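Local coordinates for nonsense-mediated mRNA decay protein 2 (Saccharomyces cerevisiae, PDB 4LUN) that takes part in the nonsense-mediated decay of mRNAs containing premature stop codons and is represented here by its N-terminal MIF4G domain, at residues Ile137-Thr148 against Thr200-Phe211. Numbering follows the deposited sequence.
Sequences ITRVKGNLRVFT and TTTIATAFIKKF
With CG2 of T148 turned anti to the backbone N and CG of F211 anti to its carbonyl carbon (chi1 -59°), the methyl comes to lie over the centre of the F211 ring, a CH-pi contact with CG2 3.6 Å from the ring centroid. This pairs two helices of the HEAT-repeat MIF4G domain: 137-148, within helix 130-152, and helix 201-210 run roughly parallel and cross at -31°. Near the start of helix 201-210, I203 is a knob in a hole formed by I137, V140, K141 and L144; its CD1 stands 3.9 Å from CD1 of I137. One turn on, L144 meets F207 at about a right angle, its CD2 3.5 Å from ring atom CD1. K210 bends back so that its CD sits over the centre of one guanidinium face of R145, 3.6 Å from R145 CZ, and its CG lies toward the rim of the F211 face opposite T148. R145 NE forms a salt bridge with E149 and NH2 bonds N87; the E149 carboxylate probably eases the closeness of the like charge on K210. Replacing R145 by alanine is likely to leave E149 without its salt-bridge partner and K210 CD without the flat group it lies over. T148 OG1 donates to L144 O at 2.8 Å while meeting the F207 ring edge in plane, 3.4 Å from CE1.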
loop_
_atom_site.group_PDB
_atom_site.type_symbol
_atom_site.label_atom_id
_atom_site.label_comp_id
_atom_site.label_asym_id
_atom_site.label_seq_id
_atom_site.Cartn_x
_atom_site.Cartn_y
_atom_site.Cartn_z
ATOM N N ILE A 137 -7.017 -7.965 1.317
ATOM C CA ILE A 137 -5.682 -7.607 1.804
ATOM C C ILE A 137 -4.703 -7.558 0.639
ATOM O O ILE A 137 -3.872 -6.652 0.546
ATOM C CB ILE A 137 -5.206 -8.636 2.872
ATOM C CG1 ILE A 137 -6.000 -8.465 4.168
ATOM C CG2 ILE A 137 -3.710 -8.492 3.158
ATOM C CD1 ILE A 137 -5.634 -7.213 4.953
ATOM N N THR A 138 -4.789 -8.543 -0.244
ATOM C CA THR A 138 -3.971 -8.535 -1.461
ATOM C C THR A 138 -4.186 -7.265 -2.276
ATOM O O THR A 138 -3.230 -6.660 -2.776
ATOM C CB THR A 138 -4.272 -9.776 -2.326
ATOM O OG1 THR A 138 -3.810 -10.940 -1.634
ATOM C CG2 THR A 138 -3.575 -9.680 -3.682
ATOM N N ARG A 139 -5.435 -6.831 -2.386
ATOM C CA ARG A 139 -5.738 -5.629 -3.148
ATOM C C ARG A 139 -5.143 -4.390 -2.473
ATOM O O ARG A 139 -4.525 -3.554 -3.128
ATOM C CB ARG A 139 -7.247 -5.472 -3.322
ATOM C CG ARG A 139 -7.614 -4.222 -4.083
ATOM C CD ARG A 139 -8.988 -4.309 -4.716
ATOM N NE ARG A 139 -9.162 -3.240 -5.695
ATOM C CZ ARG A 139 -9.178 -3.421 -7.010
ATOM N NH1 ARG A 139 -9.050 -4.640 -7.527
ATOM N NH2 ARG A 139 -9.338 -2.379 -7.812
ATOM N N VAL A 140 -5.323 -4.297 -1.162
ATOM C CA VAL A 140 -4.796 -3.167 -0.382
ATOM C C VAL A 140 -3.287 -3.055 -0.524
ATOM O O VAL A 140 -2.757 -1.949 -0.666
ATOM C CB VAL A 140 -5.174 -3.307 1.104
ATOM C CG1 VAL A 140 -4.329 -2.348 1.974
ATOM C CG2 VAL A 140 -6.640 -3.012 1.275
ATOM N N LYS A 141 -2.603 -4.195 -0.499
ATOM C CA LYS A 141 -1.147 -4.213 -0.585
ATOM C C LYS A 141 -0.704 -3.714 -1.942
ATOM O O LYS A 141 0.275 -2.984 -2.040
ATOM C CB LYS A 141 -0.587 -5.626 -0.325
ATOM C CG LYS A 141 -0.780 -6.078 1.115
ATOM C CD LYS A 141 -0.013 -7.362 1.435
ATOM C CE LYS A 141 -0.284 -8.461 0.443
ATOM N NZ LYS A 141 0.216 -9.779 0.960
ATOM N N GLY A 142 -1.420 -4.104 -2.986
ATOM C CA GLY A 142 -1.117 -3.609 -4.324
ATOM C C GLY A 142 -1.337 -2.113 -4.436
ATOM O O GLY A 142 -0.530 -1.387 -5.034
ATOM N N ASN A 143 -2.454 -1.650 -3.887
ATOM C CA ASN A 143 -2.751 -0.224 -3.878
ATOM C C ASN A 143 -1.717 0.555 -3.078
ATOM O O ASN A 143 -1.305 1.648 -3.479
ATOM C CB ASN A 143 -4.154 0.025 -3.319
ATOM C CG ASN A 143 -5.248 -0.504 -4.237
ATOM O OD1 ASN A 143 -5.031 -0.672 -5.442
ATOM N ND2 ASN A 143 -6.427 -0.742 -3.679
ATOM N N LEU A 144 -1.297 -0.003 -1.948
ATOM C CA LEU A 144 -0.270 0.649 -1.138
ATOM C C LEU A 144 1.046 0.708 -1.892
ATOM O O LEU A 144 1.766 1.699 -1.828
ATOM C CB LEU A 144 -0.084 -0.101 0.197
ATOM C CG LEU A 144 1.038 0.357 1.135
ATOM C CD1 LEU A 144 0.755 1.769 1.664
ATOM C CD2 LEU A 144 1.170 -0.632 2.282
ATOM N N ARG A 145 1.355 -0.349 -2.639
ATOM C CA ARG A 145 2.633 -0.379 -3.347
ATOM C C ARG A 145 2.660 0.707 -4.411
ATOM O O ARG A 145 3.628 1.475 -4.525
ATOM C CB ARG A 145 2.846 -1.756 -3.977
ATOM C CG ARG A 145 4.245 -1.970 -4.531
ATOM C CD ARG A 145 4.313 -1.666 -5.999
ATOM N NE ARG A 145 5.683 -1.777 -6.499
ATOM C CZ ARG A 145 6.188 -2.885 -7.027
ATOM N NH1 ARG A 145 5.435 -3.974 -7.126
ATOM N NH2 ARG A 145 7.441 -2.901 -7.462
ATOM N N VAL A 146 1.578 0.787 -5.173
ATOM C CA VAL A 146 1.473 1.768 -6.252
ATOM C C VAL A 146 1.484 3.190 -5.697
ATOM O O VAL A 146 2.136 4.080 -6.254
ATOM C CB VAL A 146 0.219 1.503 -7.119
ATOM C CG1 VAL A 146 -0.065 2.688 -8.037
ATOM C CG2 VAL A 146 0.413 0.217 -7.939
ATOM N N PHE A 147 0.755 3.397 -4.601
ATOM C CA PHE A 147 0.753 4.695 -3.946
ATOM C C PHE A 147 2.166 5.111 -3.592
ATOM O O PHE A 147 2.566 6.250 -3.835
ATOM C CB PHE A 147 -0.079 4.701 -2.670
ATOM C CG PHE A 147 0.052 5.982 -1.905
ATOM C CD1 PHE A 147 -0.797 7.040 -2.175
ATOM C CD2 PHE A 147 1.038 6.136 -0.941
ATOM C CE1 PHE A 147 -0.663 8.248 -1.498
ATOM C CE2 PHE A 147 1.175 7.339 -0.261
ATOM C CZ PHE A 147 0.311 8.392 -0.543
ATOM N N THR A 148 2.908 4.180 -3.000
ATOM C CA THR A 148 4.233 4.488 -2.485
ATOM C C THR A 148 5.215 4.798 -3.613
ATOM O O THR A 148 6.054 5.703 -3.481
ATOM C CB THR A 148 4.745 3.367 -1.567
ATOM O OG1 THR A 148 3.789 3.171 -0.522
ATOM C CG2 THR A 148 6.057 3.777 -0.913
ATOM N N THR A 200 -3.442 -8.332 8.717
ATOM C CA THR A 200 -2.751 -7.076 8.415
ATOM C C THR A 200 -1.259 -7.152 8.688
ATOM O O THR A 200 -0.511 -6.289 8.229
ATOM C CB THR A 200 -3.326 -5.852 9.152
ATOM O OG1 THR A 200 -3.017 -5.941 10.541
ATOM C CG2 THR A 200 -4.833 -5.764 8.948
ATOM N N THR A 201 -0.813 -8.164 9.428
ATOM C CA THR A 201 0.626 -8.299 9.671
ATOM C C THR A 201 1.345 -8.517 8.339
ATOM O O THR A 201 2.509 -8.140 8.192
ATOM C CB THR A 201 0.989 -9.434 10.662
ATOM O OG1 THR A 201 0.546 -10.687 10.141
ATOM C CG2 THR A 201 0.389 -9.207 12.048
ATOM N N THR A 202 0.665 -9.119 7.368
ATOM C CA THR A 202 1.278 -9.314 6.054
ATOM C C THR A 202 1.392 -8.032 5.220
ATOM O O THR A 202 2.201 -7.958 4.291
ATOM C CB THR A 202 0.596 -10.436 5.240
ATOM O OG1 THR A 202 -0.659 -9.972 4.717
ATOM C CG2 THR A 202 0.377 -11.661 6.119
ATOM N N ILE A 203 0.595 -7.014 5.533
ATOM C CA ILE A 203 0.776 -5.708 4.892
ATOM C C ILE A 203 2.102 -5.129 5.394
ATOM O O ILE A 203 2.900 -4.565 4.633
ATOM C CB ILE A 203 -0.366 -4.735 5.262
ATOM C CG1 ILE A 203 -1.714 -5.244 4.777
ATOM C CG2 ILE A 203 -0.116 -3.356 4.668
ATOM C CD1 ILE A 203 -2.880 -4.430 5.361
ATOM N N ALA A 204 2.340 -5.286 6.692
ATOM C CA ALA A 204 3.535 -4.719 7.308
ATOM C C ALA A 204 4.784 -5.376 6.737
ATOM O O ALA A 204 5.745 -4.685 6.400
ATOM C CB ALA A 204 3.491 -4.910 8.798
ATOM N N THR A 205 4.771 -6.704 6.636
ATOM C CA THR A 205 5.951 -7.411 6.134
ATOM C C THR A 205 6.179 -7.157 4.649
ATOM O O THR A 205 7.315 -7.008 4.201
ATOM C CB THR A 205 5.905 -8.931 6.425
ATOM O OG1 THR A 205 4.727 -9.502 5.847
ATOM C CG2 THR A 205 5.850 -9.153 7.902
ATOM N N ALA A 206 5.099 -7.097 3.882
ATOM C CA ALA A 206 5.226 -6.804 2.460
ATOM C C ALA A 206 5.793 -5.416 2.252
ATOM O O ALA A 206 6.556 -5.185 1.313
ATOM C CB ALA A 206 3.878 -6.930 1.752
ATOM N N PHE A 207 5.404 -4.479 3.113
ATOM C CA PHE A 207 5.827 -3.095 2.933
ATOM C C PHE A 207 7.305 -2.906 3.247
ATOM O O PHE A 207 8.028 -2.248 2.499
ATOM C CB PHE A 207 4.970 -2.141 3.776
ATOM C CG PHE A 207 5.187 -0.684 3.450
ATOM C CD1 PHE A 207 4.633 -0.122 2.310
ATOM C CD2 PHE A 207 5.938 0.117 4.286
ATOM C CE1 PHE A 207 4.829 1.215 2.006
ATOM C CE2 PHE A 207 6.142 1.457 3.996
ATOM C CZ PHE A 207 5.587 2.008 2.848
ATOM N N ILE A 208 7.774 -3.498 4.336
ATOM C CA ILE A 208 9.181 -3.329 4.694
ATOM C C ILE A 208 10.099 -4.017 3.687
ATOM O O ILE A 208 11.200 -3.539 3.441
ATOM C CB ILE A 208 9.509 -3.833 6.123
ATOM C CG1 ILE A 208 9.347 -5.356 6.241
ATOM C CG2 ILE A 208 8.672 -3.088 7.163
ATOM C CD1 ILE A 208 9.590 -5.867 7.648
ATOM N N LYS A 209 9.651 -5.125 3.103
ATOM C CA LYS A 209 10.490 -5.851 2.147
ATOM C C LYS A 209 10.703 -5.048 0.877
ATOM O O LYS A 209 11.790 -5.054 0.302
ATOM C CB LYS A 209 9.866 -7.204 1.785
ATOM C CG LYS A 209 9.997 -8.278 2.848
ATOM C CD LYS A 209 9.104 -9.471 2.485
ATOM C CE LYS A 209 9.122 -10.537 3.560
ATOM N NZ LYS A 209 8.025 -11.530 3.359
ATOM N N LYS A 210 9.653 -4.371 0.422
ATOM C CA LYS A 210 9.706 -3.630 -0.827
ATOM C C LYS A 210 10.268 -2.220 -0.669
ATOM O O LYS A 210 10.822 -1.664 -1.620
ATOM C CB LYS A 210 8.316 -3.584 -1.473
ATOM C CG LYS A 210 8.314 -3.121 -2.925
ATOM C CD LYS A 210 7.197 -3.779 -3.720
ATOM C CE LYS A 210 7.484 -5.254 -3.999
ATOM N NZ LYS A 210 8.662 -5.422 -4.907
ATOM N N PHE A 211 10.129 -1.639 0.522
ATOM C CA PHE A 211 10.545 -0.255 0.727
ATOM C C PHE A 211 11.511 -0.094 1.891
ATOM O O PHE A 211 11.406 0.840 2.684
ATOM C CB PHE A 211 9.314 0.647 0.880
ATOM C CG PHE A 211 8.393 0.598 -0.309
ATOM C CD1 PHE A 211 8.731 1.247 -1.486
ATOM C CD2 PHE A 211 7.210 -0.122 -0.265
ATOM C CE1 PHE A 211 7.887 1.203 -2.594
ATOM C CE2 PHE A 211 6.368 -0.179 -1.356
ATOM C CZ PHE A 211 6.700 0.479 -2.531
#